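Long-range contact in probable porin (Pseudomonas aeruginosa, PDB 4FT6), which forms an outer-membrane beta-barrel of the OprD family that probably lets small solutes cross: residues 169-177 / 277-285. Sequence-based numbering, arbitrary orientation.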
ATOM      1  N   ASP A 169      15.200   9.898   6.385  1.00 52.06           N
ATOM      2  CA  ASP A 169      15.167  10.473   5.040  1.00 57.16           C
ATOM      3  C   ASP A 169      14.720   9.423   4.014  1.00 59.49           C
ATOM      4  O   ASP A 169      14.852   8.230   4.262  1.00 50.86           O
ATOM      5  CB  ASP A 169      16.535  11.033   4.654  1.00 56.93           C
ATOM      6  CG  ASP A 169      16.965  12.184   5.541  1.00 64.57           C
ATOM      7  OD1 ASP A 169      16.111  12.736   6.271  1.00 66.22           O
ATOM      8  OD2 ASP A 169      18.159  12.546   5.498  1.00 67.82           O
ATOM      9  N   LEU A 170      14.184   9.873   2.876  1.00 63.87           N
ATOM     10  CA  LEU A 170      13.662   8.965   1.854  1.00 53.97           C
ATOM     11  C   LEU A 170      14.778   8.292   1.047  1.00 52.31           C
ATOM     12  O   LEU A 170      15.894   8.820   0.950  1.00 59.54           O
ATOM     13  CB  LEU A 170      12.737   9.706   0.895  1.00 62.48           C
ATOM     14  CG  LEU A 170      11.375  10.236   1.348  1.00 65.37           C
ATOM     15  CD1 LEU A 170      11.032   9.770   2.745  1.00 67.39           C
ATOM     16  CD2 LEU A 170      11.333  11.760   1.245  1.00 63.96           C
ATOM     17  N   SER A 171      14.477   7.120   0.490  1.00 47.27           N
ATOM     18  CA  SER A 171      15.426   6.343  -0.321  1.00 53.29           C
ATOM     19  C   SER A 171      14.596   5.405  -1.196  1.00 54.24           C
ATOM     20  O   SER A 171      13.363   5.385  -1.072  1.00 48.40           O
ATOM     21  CB  SER A 171      16.380   5.544   0.575  1.00 51.14           C
ATOM     22  OG  SER A 171      15.707   4.466   1.191  1.00 51.92           O
ATOM     23  N   VAL A 172      15.222   4.634  -2.081  1.00 49.35           N
ATOM     24  CA  VAL A 172      14.386   3.827  -2.963  1.00 56.22           C
ATOM     25  C   VAL A 172      14.416   2.370  -2.587  1.00 56.88           C
ATOM     26  O   VAL A 172      15.469   1.853  -2.204  1.00 56.85           O
ATOM     27  CB  VAL A 172      14.658   4.074  -4.473  1.00 60.46           C
ATOM     28  CG1 VAL A 172      15.770   5.096  -4.649  1.00 55.81           C
ATOM     29  CG2 VAL A 172      14.933   2.772  -5.223  1.00 53.69           C
ATOM     30  N   ASP A 173      13.250   1.727  -2.686  1.00 54.30           N
ATOM     31  CA  ASP A 173      13.072   0.359  -2.220  1.00 51.93           C
ATOM     32  C   ASP A 173      14.068  -0.586  -2.856  1.00 53.29           C
ATOM     33  O   ASP A 173      14.286  -0.538  -4.066  1.00 59.55           O
ATOM     34  CB  ASP A 173      11.659  -0.138  -2.492  1.00 54.72           C
ATOM     35  CG  ASP A 173      11.347  -1.399  -1.722  1.00 61.49           C
ATOM     36  OD1 ASP A 173      11.647  -2.493  -2.233  1.00 61.30           O
ATOM     37  OD2 ASP A 173      10.830  -1.299  -0.584  1.00 69.79           O
ATOM     38  N   GLY A 174      14.701  -1.416  -2.032  1.00 56.33           N
ATOM     39  CA  GLY A 174      15.638  -2.409  -2.525  1.00 49.33           C
ATOM     40  C   GLY A 174      17.036  -1.897  -2.785  1.00 57.83           C
ATOM     41  O   GLY A 174      17.946  -2.696  -2.970  1.00 68.00           O
ATOM     42  N   ARG A 175      17.225  -0.578  -2.805  1.00 69.48           N
ATOM     43  CA  ARG A 175      18.558  -0.014  -3.073  1.00 73.00           C
ATOM     44  C   ARG A 175      19.239   0.546  -1.828  1.00 67.25           C
ATOM     45  O   ARG A 175      20.328   0.115  -1.452  1.00 72.98           O
ATOM     46  CB  ARG A 175      18.500   1.082  -4.151  1.00 70.84           C
ATOM     47  CG  ARG A 175      17.786   0.697  -5.441  1.00 61.93           C
ATOM     48  CD  ARG A 175      18.530  -0.360  -6.234  1.00 62.36           C
ATOM     49  NE  ARG A 175      17.863  -0.676  -7.505  1.00 71.25           N
ATOM     50  CZ  ARG A 175      18.274  -0.255  -8.703  1.00 68.34           C
ATOM     51  NH1 ARG A 175      19.356   0.501  -8.802  1.00 67.84           N
ATOM     52  NH2 ARG A 175      17.607  -0.591  -9.805  1.00 59.93           N
ATOM     53  N   GLY A 176      18.608   1.531  -1.202  1.00 74.96           N
ATOM     54  CA  GLY A 176      19.226   2.193  -0.068  1.00 77.32           C
ATOM     55  C   GLY A 176      20.549   2.832  -0.460  1.00 78.07           C
ATOM     56  O   GLY A 176      20.848   2.976  -1.652  1.00 84.80           O
ATOM     57  N   GLY A 177      21.352   3.209   0.530  1.00 67.11           N
ATOM     58  CA  GLY A 177      22.581   3.925   0.253  1.00 67.18           C
ATOM     59  C   GLY A 177      22.344   5.405  -0.016  1.00 66.21           C
ATOM     60  O   GLY A 177      22.828   6.270   0.729  1.00 68.90           O
ATOM     61  N   ASP A 277      16.494  -1.572 -15.368  1.00 62.20           N
ATOM     62  CA  ASP A 277      16.107  -1.637 -13.963  1.00 58.70           C
ATOM     63  C   ASP A 277      14.657  -2.068 -13.850  1.00 58.67           C
ATOM     64  O   ASP A 277      13.853  -1.819 -14.756  1.00 57.32           O
ATOM     65  CB  ASP A 277      16.266  -0.271 -13.289  1.00 54.97           C
ATOM     66  CG  ASP A 277      17.705   0.185 -13.217  1.00 66.38           C
ATOM     67  OD1 ASP A 277      18.473  -0.392 -12.410  1.00 70.76           O
ATOM     68  OD2 ASP A 277      18.067   1.138 -13.947  1.00 71.07           O
ATOM     69  N   GLY A 278      14.331  -2.725 -12.741  1.00 55.58           N
ATOM     70  CA  GLY A 278      12.953  -3.059 -12.443  1.00 54.49           C
ATOM     71  C   GLY A 278      12.248  -1.845 -11.852  1.00 57.50           C
ATOM     72  O   GLY A 278      12.813  -0.741 -11.826  1.00 59.18           O
ATOM     73  N   MET A 279      11.021  -2.043 -11.375  1.00 57.44           N
ATOM     74  CA  MET A 279      10.233  -0.952 -10.800  1.00 53.59           C
ATOM     75  C   MET A 279      10.987  -0.214  -9.683  1.00 59.49           C
ATOM     76  O   MET A 279      11.583  -0.829  -8.798  1.00 61.89           O
ATOM     77  CB  MET A 279       8.915  -1.482 -10.256  1.00 47.85           C
ATOM     78  CG  MET A 279       8.119  -0.443  -9.521  1.00 51.45           C
ATOM     79  SD  MET A 279       7.206   0.580 -10.669  1.00 63.56           S
ATOM     80  CE  MET A 279       6.543   1.835  -9.559  1.00 58.47           C
ATOM     81  N   LEU A 280      10.963   1.110  -9.753  1.00 56.43           N
ATOM     82  CA  LEU A 280      11.642   1.973  -8.811  1.00 47.78           C
ATOM     83  C   LEU A 280      10.574   2.721  -8.013  1.00 50.60           C
ATOM     84  O   LEU A 280       9.666   3.335  -8.577  1.00 52.98           O
ATOM     85  CB  LEU A 280      12.544   2.968  -9.550  1.00 47.63           C
ATOM     86  CG  LEU A 280      13.722   2.319 -10.285  1.00 57.44           C
ATOM     87  CD1 LEU A 280      14.302   3.226 -11.387  1.00 54.04           C
ATOM     88  CD2 LEU A 280      14.809   1.938  -9.281  1.00 51.88           C
ATOM     89  N   TYR A 281      10.669   2.653  -6.687  1.00 50.67           N
ATOM     90  CA  TYR A 281       9.678   3.288  -5.820  1.00 49.82           C
ATOM     91  C   TYR A 281      10.275   3.616  -4.461  1.00 53.74           C
ATOM     92  O   TYR A 281      11.441   3.288  -4.171  1.00 55.54           O
ATOM     93  CB  TYR A 281       8.410   2.422  -5.693  1.00 46.96           C
ATOM     94  CG  TYR A 281       8.638   0.968  -5.304  1.00 50.51           C
ATOM     95  CD1 TYR A 281       9.132   0.034  -6.214  1.00 57.27           C
ATOM     96  CD2 TYR A 281       8.306   0.514  -4.039  1.00 57.86           C
ATOM     97  CE1 TYR A 281       9.314  -1.315  -5.845  1.00 61.48           C
ATOM     98  CE2 TYR A 281       8.484  -0.815  -3.665  1.00 61.31           C
ATOM     99  CZ  TYR A 281       8.984  -1.724  -4.562  1.00 65.97           C
ATOM    100  OH  TYR A 281       9.139  -3.032  -4.162  1.00 65.94           O
ATOM    101  N   ILE A 282       9.490   4.256  -3.610  1.00 47.45           N
ATOM    102  CA  ILE A 282      10.067   4.691  -2.349  1.00 57.56           C
ATOM    103  C   ILE A 282      10.121   3.552  -1.324  1.00 60.28           C
ATOM    104  O   ILE A 282       9.223   2.698  -1.264  1.00 60.07           O
ATOM    105  CB  ILE A 282       9.422   6.006  -1.875  1.00 56.79           C
ATOM    106  CG1 ILE A 282      10.025   7.132  -2.708  1.00 53.51           C
ATOM    107  CG2 ILE A 282       9.682   6.276  -0.408  1.00 49.55           C
ATOM    108  CD1 ILE A 282       9.178   8.299  -2.738  1.00 65.23           C
ATOM    109  N   ALA A 283      11.219   3.496  -0.578  1.00 57.24           N
ATOM    110  CA  ALA A 283      11.474   2.384   0.346  1.00 62.12           C
ATOM    111  C   ALA A 283      10.263   2.080   1.232  1.00 64.02           C
ATOM    112  O   ALA A 283       9.752   2.972   1.914  1.00 57.63           O
ATOM    113  CB  ALA A 283      12.696   2.684   1.217  1.00 56.92           C
ATOM    114  N   GLY A 284       9.803   0.829   1.215  1.00 58.89           N
ATOM    115  CA  GLY A 284       8.778   0.377   2.146  1.00 46.96           C
ATOM    116  C   GLY A 284       7.372   0.669   1.665  1.00 51.03           C
ATOM    117  O   GLY A 284       6.379   0.280   2.287  1.00 57.61           O
ATOM    118  N   THR A 285       7.281   1.356   0.540  1.00 58.51           N
ATOM    119  CA  THR A 285       6.000   1.830   0.049  1.00 59.81           C
ATOM    120  C   THR A 285       5.311   0.730  -0.755  1.00 63.46           C
ATOM    121  O   THR A 285       5.953  -0.251  -1.157  1.00 62.29           O
ATOM    122  CB  THR A 285       6.220   3.080  -0.825  1.00 62.18           C
ATOM    123  OG1 THR A 285       5.097   3.959  -0.733  1.00 79.38           O
ATOM    124  CG2 THR A 285       6.488   2.699  -2.269  1.00 48.46           C
TER
HETATM  125  O   HOH W   1      20.749   0.181 -10.890  1.00 56.85           O
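With CG anti to the backbone N (chi1 -166°), the side chain of Asp173 runs alongside Tyr281, whose CG takes the position flanked by the backbone N and the carbonyl carbon (chi1 51°). CB of Asp173 rides over one face of the ring, 3.8 Å from the centroid of the Tyr281 ring and offset toward its rim in a CH-pi contact, and the carboxylate lies almost parallel to the ring. OD2 of Asp173 takes the N-H of Gly284 (3.0 Å) through its anti lone pair in a nearly straight bond, while the Tyr281 hydroxyl is hydrogen-bonded to Asn297 ND2. Two loops of the porin barrel, between strands 168-169 and 183-192 and between 264-274 and 304-313, are joined here through a single beta bridge, Val172 with Ile282. Asp173 N donates to Tyr281 O (2.8 Å) and Ala283 N to Ser171 O (2.9 Å); Gly284 belongs to a type II turn spanning Ile282 to Thr285. Farther along, Arg175 NH2 forms a salt bridge with Asp277 OD1 (2.8 Å), meeting it from above the carboxylate plane. Leu280 CD2 lies over one guanidinium face, 3.8 Å from Arg175 NH2, and also packs against Val172 CG2. Asp277 OD2 accepts a hydrogen bond from Glu249 N.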